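Long-range contacts in protein SSD1 (Saccharomyces cerevisiae S288C, PDB 7AM1), which binds untranslated regions of mRNAs and represses their translation, as a pseudonuclease of the RNase II family implicated in control of the cell cycle: residues Q731-M735 and L850-S854; V786-T790 and R811-I817; I889-L893 and T905-L909. All blocks are in the same frame, centred on the assembly; numbering follows the deposited sequence.

Interaction 1: Q731-M735 and L850-S854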
loop_
_atom_site.group_PDB
_atom_site.type_symbol
_atom_site.label_atom_id
_atom_site.label_comp_id
_atom_site.label_asym_id
_atom_site.label_seq_id
_atom_site.Cartn_x
_atom_site.Cartn_y
_atom_site.Cartn_z
ATOM N N GLN A 731 -15.018 19.256 11.409
ATOM C CA GLN A 731 -15.083 17.813 11.601
ATOM C C GLN A 731 -16.307 17.283 10.867
ATOM O O GLN A 731 -17.227 18.036 10.532
ATOM C CB GLN A 731 -15.142 17.427 13.080
ATOM C CG GLN A 731 -16.465 17.732 13.720
ATOM C CD GLN A 731 -16.327 18.257 15.132
ATOM O OE1 GLN A 731 -16.926 19.276 15.488
ATOM N NE2 GLN A 731 -15.542 17.562 15.948
ATOM N N LEU A 732 -16.290 15.982 10.601
ATOM C CA LEU A 732 -17.411 15.280 9.999
ATOM C C LEU A 732 -17.970 14.298 11.019
ATOM O O LEU A 732 -17.304 13.925 11.989
ATOM C CB LEU A 732 -17.002 14.528 8.729
ATOM C CG LEU A 732 -16.356 15.348 7.617
ATOM C CD1 LEU A 732 -15.932 14.425 6.490
ATOM C CD2 LEU A 732 -17.292 16.432 7.108
ATOM N N LEU A 733 -19.223 13.920 10.809
ATOM C CA LEU A 733 -19.895 12.913 11.619
ATOM C C LEU A 733 -20.410 11.850 10.662
ATOM O O LEU A 733 -21.136 12.166 9.714
ATOM C CB LEU A 733 -21.033 13.533 12.433
ATOM C CG LEU A 733 -21.818 12.626 13.381
ATOM C CD1 LEU A 733 -20.907 12.036 14.440
ATOM C CD2 LEU A 733 -22.980 13.390 14.025
ATOM N N THR A 734 -20.019 10.600 10.885
ATOM C CA THR A 734 -20.455 9.532 10.003
ATOM C C THR A 734 -20.597 8.246 10.796
ATOM O O THR A 734 -19.953 8.060 11.832
ATOM C CB THR A 734 -19.479 9.313 8.837
ATOM O OG1 THR A 734 -20.040 8.363 7.919
ATOM C CG2 THR A 734 -18.143 8.796 9.334
ATOM N N MET A 735 -21.447 7.358 10.296
ATOM C CA MET A 735 -21.544 6.027 10.870
ATOM C C MET A 735 -20.317 5.227 10.456
ATOM O O MET A 735 -19.852 5.320 9.317
ATOM C CB MET A 735 -22.825 5.331 10.410
ATOM C CG MET A 735 -24.102 6.043 10.830
ATOM S SD MET A 735 -24.213 6.263 12.618
ATOM C CE MET A 735 -24.178 4.555 13.158
ATOM N N LEU A 850 -20.833 10.187 2.919
ATOM C CA LEU A 850 -21.045 9.900 4.327
ATOM C C LEU A 850 -22.016 8.737 4.488
ATOM O O LEU A 850 -22.888 8.510 3.645
ATOM C CB LEU A 850 -21.585 11.130 5.054
ATOM C CG LEU A 850 -20.683 12.364 5.076
ATOM C CD1 LEU A 850 -21.356 13.502 5.814
ATOM C CD2 LEU A 850 -19.368 12.027 5.729
ATOM N N ARG A 851 -21.849 7.989 5.577
ATOM C CA ARG A 851 -22.812 6.967 5.979
ATOM C C ARG A 851 -23.683 7.574 7.076
ATOM O O ARG A 851 -23.222 7.791 8.201
ATOM C CB ARG A 851 -22.120 5.689 6.447
ATOM C CG ARG A 851 -23.087 4.596 6.931
ATOM C CD ARG A 851 -23.624 3.749 5.790
ATOM N NE ARG A 851 -22.556 2.971 5.174
ATOM C CZ ARG A 851 -22.267 1.706 5.471
ATOM N NH1 ARG A 851 -22.968 1.037 6.379
ATOM N NH2 ARG A 851 -21.264 1.104 4.850
ATOM N N LEU A 852 -24.925 7.868 6.738
ATOM C CA LEU A 852 -25.836 8.527 7.654
ATOM C C LEU A 852 -26.881 7.544 8.168
ATOM O O LEU A 852 -27.182 6.551 7.498
ATOM C CB LEU A 852 -26.532 9.700 6.953
ATOM C CG LEU A 852 -25.565 10.718 6.345
ATOM C CD1 LEU A 852 -26.305 11.818 5.618
ATOM C CD2 LEU A 852 -24.658 11.316 7.415
ATOM N N PRO A 853 -27.447 7.772 9.354
ATOM C CA PRO A 853 -28.482 6.853 9.850
ATOM C C PRO A 853 -29.770 7.029 9.056
ATOM O O PRO A 853 -30.237 8.151 8.849
ATOM C CB PRO A 853 -28.649 7.264 11.316
ATOM C CG PRO A 853 -28.316 8.715 11.320
ATOM C CD PRO A 853 -27.214 8.886 10.293
ATOM N N SER A 854 -30.331 5.912 8.596
ATOM C CA SER A 854 -31.529 5.938 7.757
ATOM C C SER A 854 -32.773 5.752 8.625
ATOM O O SER A 854 -33.490 4.751 8.550
ATOM C CB SER A 854 -31.437 4.868 6.670
#
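The carbonyl oxygen of Arg851 is the pivot where this irregular segment meets strand 732-741. It accepts the backbone N-H of Met735 in its own carbonyl plane, with Met735 N 2.8 Å from Arg851 O and the bond almost straight (170°). One residue earlier on the strand the side chain takes over: Arg851 N donates to Thr734 OG1 at 3.0 Å. With OG1 set anti to its own backbone nitrogen (chi1 -173°), the Thr734 hydroxyl projects at the incoming loop, and the backbone of Arg851 is held at both its N-H and its C=O. The strand belongs to the five-stranded antiparallel sheet of the DIS3L2-type C-terminal region, which is consistent with an OB fold; segment 850-854, a loop between helices 834-842 and 862-867, runs alongside with the end-to-end direction of its touching part 50° from that of the strand. Apolar contacts flank the polar pair. Leu850 reaches back along the strand, its CD2 branch 4.1 Å from Thr734 CB and 4.3 Å from Leu732 CD1. At the other end the stem of Met735 does the touching: its CB lies 3.6 Å from Arg851 CG, and its CG lies 4.2 Å from Pro853 CD, while the bent thioether chain leads away. Phe866 of helix 862-867 packs against both Met735 and Pro853. The guanidinium of Arg851 also turns away from the strand, to salt bridges with Glu752 and Asp618.

Interaction 2: V786-T790 and R811-I817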
loop_
_atom_site.group_PDB
_atom_site.type_symbol
_atom_site.label_atom_id
_atom_site.label_comp_id
_atom_site.label_asym_id
_atom_site.label_seq_id
_atom_site.Cartn_x
_atom_site.Cartn_y
_atom_site.Cartn_z
ATOM N N VAL A 786 -21.502 16.219 28.078
ATOM C CA VAL A 786 -20.237 16.737 27.565
ATOM C C VAL A 786 -20.069 16.288 26.118
ATOM O O VAL A 786 -19.949 15.089 25.838
ATOM C CB VAL A 786 -19.053 16.280 28.434
ATOM C CG1 VAL A 786 -17.742 16.856 27.909
ATOM C CG2 VAL A 786 -19.278 16.698 29.885
ATOM N N ASP A 787 -20.038 17.250 25.199
ATOM C CA ASP A 787 -19.945 16.945 23.776
ATOM C C ASP A 787 -18.525 16.504 23.429
ATOM O O ASP A 787 -17.558 17.224 23.706
ATOM C CB ASP A 787 -20.351 18.169 22.955
ATOM C CG ASP A 787 -20.537 17.856 21.474
ATOM O OD1 ASP A 787 -20.206 16.733 21.038
ATOM O OD2 ASP A 787 -21.018 18.747 20.744
ATOM N N SER A 788 -18.407 15.306 22.838
ATOM C CA SER A 788 -17.110 14.805 22.395
ATOM C C SER A 788 -16.517 15.684 21.307
ATOM O O SER A 788 -15.291 15.754 21.160
ATOM C CB SER A 788 -17.240 13.377 21.850
ATOM O OG SER A 788 -17.679 12.472 22.841
ATOM N N ALA A 789 -17.372 16.321 20.505
ATOM C CA ALA A 789 -16.887 17.112 19.381
ATOM C C ALA A 789 -16.039 18.281 19.852
ATOM O O ALA A 789 -15.144 18.723 19.133
ATOM C CB ALA A 789 -18.062 17.607 18.538
ATOM N N THR A 790 -16.308 18.802 21.043
ATOM C CA THR A 790 -15.617 19.986 21.535
ATOM C C THR A 790 -14.790 19.693 22.780
ATOM O O THR A 790 -14.233 20.622 23.376
ATOM C CB THR A 790 -16.632 21.098 21.818
ATOM O OG1 THR A 790 -17.607 20.620 22.752
ATOM C CG2 THR A 790 -17.340 21.527 20.534
ATOM N N ARG A 811 -13.728 23.475 16.423
ATOM C CA ARG A 811 -14.690 22.387 16.310
ATOM C C ARG A 811 -16.066 22.894 16.708
ATOM O O ARG A 811 -16.236 23.457 17.795
ATOM C CB ARG A 811 -14.320 21.191 17.197
ATOM C CG ARG A 811 -13.262 20.264 16.624
ATOM C CD ARG A 811 -11.871 20.697 17.020
ATOM N NE ARG A 811 -10.947 19.569 17.018
ATOM C CZ ARG A 811 -9.673 19.644 17.382
ATOM N NH1 ARG A 811 -9.161 20.802 17.778
ATOM N NH2 ARG A 811 -8.911 18.557 17.347
ATOM N N SER A 812 -17.043 22.683 15.835
ATOM C CA SER A 812 -18.436 22.979 16.139
ATOM C C SER A 812 -19.016 21.906 17.063
ATOM O O SER A 812 -18.390 20.878 17.334
ATOM C CB SER A 812 -19.266 23.040 14.861
ATOM O OG SER A 812 -19.461 21.732 14.354
ATOM N N THR A 813 -20.218 22.160 17.573
ATOM C CA THR A 813 -20.887 21.140 18.364
ATOM C C THR A 813 -21.347 19.997 17.454
ATOM O O THR A 813 -21.537 20.170 16.246
ATOM C CB THR A 813 -22.115 21.704 19.073
ATOM O OG1 THR A 813 -23.108 22.016 18.087
ATOM C CG2 THR A 813 -21.774 22.956 19.879
ATOM N N ALA A 814 -21.553 18.822 18.057
ATOM C CA ALA A 814 -22.028 17.670 17.295
ATOM C C ALA A 814 -23.365 17.957 16.622
ATOM O O ALA A 814 -23.605 17.525 15.486
ATOM C CB ALA A 814 -22.147 16.446 18.207
ATOM N N ALA A 815 -24.256 18.667 17.316
ATOM C CA ALA A 815 -25.566 18.973 16.753
ATOM C C ALA A 815 -25.442 19.756 15.451
ATOM O O ALA A 815 -26.169 19.486 14.488
ATOM C CB ALA A 815 -26.403 19.753 17.768
ATOM N N GLU A 816 -24.526 20.725 15.397
ATOM C CA GLU A 816 -24.359 21.505 14.174
ATOM C C GLU A 816 -23.925 20.618 13.010
ATOM O O GLU A 816 -24.406 20.786 11.882
ATOM C CB GLU A 816 -23.350 22.632 14.402
ATOM C CG GLU A 816 -23.826 23.721 15.367
ATOM N N ILE A 817 -23.015 19.672 13.265
ATOM C CA ILE A 817 -22.541 18.768 12.217
ATOM C C ILE A 817 -23.678 17.895 11.712
ATOM O O ILE A 817 -23.831 17.674 10.505
ATOM C CB ILE A 817 -21.397 17.883 12.737
ATOM C CG1 ILE A 817 -20.224 18.715 13.217
ATOM C CG2 ILE A 817 -20.934 16.909 11.642
ATOM C CD1 ILE A 817 -19.504 18.050 14.348
#
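The carboxylate of Asp787 is approached in two different ways by two backbone N-H groups. Ala814 N meets OD2 on its syn lone pair, and this bond is short and nearly straight, Ala814 N to Asp787 OD2 being 2.7 Å at 174°. Over one face of the group stands Ala789 N, which donates to Asp787 OD1 at 2.9 Å from 62° out of the carboxylate plane. Beyond the two oxygens, displaced a little toward the opposite face, the methyl of Ala814 comes within 3.4 Å of Asp787 OD1. The bond from Ala789 closes an Asx turn, which fixes the rotation of the carboxylate before it reaches the helix. Thr813 is the N-cap of helix 814-827, and its OG1 accepts a weak bond from Glu816 N; Asp787 supplies an acceptor for the amide just after the cap, where no preceding helical turn could provide one. A carboxylate in this place would be expected to interact favourably with the helix dipole. The methyl of Ala789 fills the angle beneath, with CB 3.5 Å from Ser812 O and 4.3 Å from Ala814 CB. Thr790 follows with its methyl rather than its hydroxyl: chi1 of 57° sets OG1 between the backbone nitrogen and the carbonyl carbon and turns CG2 anti to the carbonyl carbon, and this methyl rests 3.4 Å from Ser812 O. Leu892 of strand 888-896 packs against both Ala789 and Ile817, placing the helix start on the sheet.

Interaction 3: I889-L893 and T905-L909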
loop_
_atom_site.group_PDB
_atom_site.type_symbol
_atom_site.label_atom_id
_atom_site.label_comp_id
_atom_site.label_asym_id
_atom_site.label_seq_id
_atom_site.Cartn_x
_atom_site.Cartn_y
_atom_site.Cartn_z
ATOM N N ILE A 889 -21.474 2.600 14.796
ATOM C CA ILE A 889 -21.299 3.624 15.825
ATOM C C ILE A 889 -21.103 4.974 15.147
ATOM O O ILE A 889 -20.408 5.053 14.124
ATOM C CB ILE A 889 -20.112 3.282 16.740
ATOM C CG1 ILE A 889 -19.944 4.337 17.831
ATOM C CG2 ILE A 889 -18.825 3.176 15.933
ATOM C CD1 ILE A 889 -18.832 4.025 18.815
ATOM N N PRO A 890 -21.685 6.059 15.661
ATOM C CA PRO A 890 -21.407 7.380 15.078
ATOM C C PRO A 890 -20.039 7.891 15.513
ATOM O O PRO A 890 -19.707 7.888 16.702
ATOM C CB PRO A 890 -22.541 8.260 15.614
ATOM C CG PRO A 890 -23.017 7.576 16.831
ATOM C CD PRO A 890 -22.759 6.112 16.670
ATOM N N ILE A 891 -19.253 8.344 14.537
ATOM C CA ILE A 891 -17.860 8.719 14.744
ATOM C C ILE A 891 -17.649 10.132 14.220
ATOM O O ILE A 891 -18.070 10.457 13.103
ATOM C CB ILE A 891 -16.897 7.738 14.042
ATOM C CG1 ILE A 891 -16.917 6.372 14.735
ATOM C CG2 ILE A 891 -15.477 8.299 13.988
ATOM C CD1 ILE A 891 -16.535 6.410 16.195
ATOM N N LEU A 892 -16.986 10.960 15.019
ATOM C CA LEU A 892 -16.506 12.263 14.580
ATOM C C LEU A 892 -15.141 12.080 13.928
ATOM O O LEU A 892 -14.252 11.444 14.504
ATOM C CB LEU A 892 -16.422 13.223 15.766
ATOM C CG LEU A 892 -17.775 13.564 16.399
ATOM C CD1 LEU A 892 -17.627 13.862 17.881
ATOM C CD2 LEU A 892 -18.415 14.741 15.682
ATOM N N LEU A 893 -14.986 12.616 12.720
ATOM C CA LEU A 893 -13.806 12.380 11.898
ATOM C C LEU A 893 -13.160 13.706 11.532
ATOM O O LEU A 893 -13.840 14.633 11.080
ATOM C CB LEU A 893 -14.170 11.591 10.633
ATOM C CG LEU A 893 -13.074 11.416 9.578
ATOM C CD1 LEU A 893 -11.933 10.559 10.102
ATOM C CD2 LEU A 893 -13.651 10.805 8.300
ATOM N N THR A 905 -7.944 11.587 12.848
ATOM C CA THR A 905 -8.311 11.227 14.205
ATOM C C THR A 905 -9.813 11.000 14.256
ATOM O O THR A 905 -10.577 11.621 13.510
ATOM C CB THR A 905 -7.917 12.312 15.224
ATOM O OG1 THR A 905 -8.582 13.541 14.901
ATOM C CG2 THR A 905 -6.409 12.542 15.236
ATOM N N VAL A 906 -10.231 10.115 15.152
ATOM C CA VAL A 906 -11.637 9.776 15.309
ATOM C C VAL A 906 -12.004 9.814 16.784
ATOM O O VAL A 906 -11.183 9.526 17.661
ATOM C CB VAL A 906 -11.972 8.387 14.719
ATOM C CG1 VAL A 906 -11.884 8.422 13.213
ATOM C CG2 VAL A 906 -11.052 7.323 15.300
ATOM N N ARG A 907 -13.257 10.182 17.047
ATOM C CA ARG A 907 -13.831 10.180 18.382
ATOM C C ARG A 907 -15.253 9.647 18.311
ATOM O O ARG A 907 -15.967 9.891 17.333
ATOM C CB ARG A 907 -13.825 11.582 18.999
ATOM C CG ARG A 907 -12.440 12.168 19.181
ATOM C CD ARG A 907 -12.492 13.669 19.369
ATOM N NE ARG A 907 -11.436 14.115 20.270
ATOM C CZ ARG A 907 -11.420 15.292 20.889
ATOM N NH1 ARG A 907 -12.408 16.166 20.715
ATOM N NH2 ARG A 907 -10.412 15.588 21.697
ATOM N N ALA A 908 -15.654 8.914 19.345
ATOM C CA ALA A 908 -17.043 8.503 19.471
ATOM C C ALA A 908 -17.903 9.688 19.879
ATOM O O ALA A 908 -17.515 10.501 20.723
ATOM C CB ALA A 908 -17.193 7.387 20.504
ATOM N N LEU A 909 -19.075 9.781 19.258
ATOM C CA LEU A 909 -20.098 10.723 19.683
ATOM C C LEU A 909 -20.572 10.347 21.081
ATOM O O LEU A 909 -20.788 9.169 21.379
ATOM C CB LEU A 909 -21.263 10.694 18.689
ATOM C CG LEU A 909 -22.411 11.688 18.862
ATOM C CD1 LEU A 909 -21.948 13.095 18.530
ATOM C CD2 LEU A 909 -23.614 11.302 18.004
HETATM O O HOH W 1 -20.841 6.838 19.658
#
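Leu892 and Arg907 bond to each other twice through their backbones, as a hydrogen-bonded antiparallel pair: Leu892 N lies 2.7 Å from Arg907 O, nearly along the C=O axis, and Arg907 N lies 3.0 Å from Leu892 O. Where the second strand ends, Leu909 N adds a longer but straight bond (179°) to Pro890 O at 3.2 Å, its nitrogen tilted out of the carbonyl plane. A water donates to Leu909 O and, weakly, to Pro890 O, bridging the same junction. Ile891, Leu893, Val906 and Ala908 share one face of the sheet. Ile891 spreads over two residues of the partner strand: with CG2 anti to the backbone nitrogen, that methyl lies 3.6 Å from Val906 CB, while CD1 reaches 3.9 Å from Ala908 CA. Leu893 CD1 meets Val906 CG1 at 3.8 Å. Cutting Ile891 back to an alanine is likely to open a gap beside Val906 and Ala908, and to take away apolar cover from Val759 as well. Near Leu892, Leu909 crosses Pro890 at about a right angle, its CD2 4.0 Å from Pro890 CG, and Phe866 of helix 862-867 touches both. Backbone bonds from Leu732, Thr734 and Ala736 hold the far edge of strand 888-896. Val906 also packs against Lys757 and Val759 of strand 755-760, the opposite outermost strand, so that the sheet curls round the Ile891 side. This last hairpin, whose segments 889-893 and 905-908 run with their N-to-C directions 140° apart, is consistent with the fourth and fifth strands of an OB-fold barrel.

All three contacts gather about one five-stranded sheet, and their chemistry follows their place on it. Interaction 3 is the core: a regular antiparallel pairing with buried aliphatic side chains. Interaction 1, also buried, brings a loop to the neighbouring strand, and there a threonine hydroxyl supplements the backbone bonding. The two meet directly, since Leu732 and Thr734 pair with Leu893 and Ile891. Interaction 2 lies nearer the surface, where a carboxylate secures a helix start; Ser788 OG binds Ala908 O, and Ala814 CB packs on Leu909 CD1, tying it to the hairpin. Helix 814-827 also reaches interaction 1, through Ile817 against Leu733.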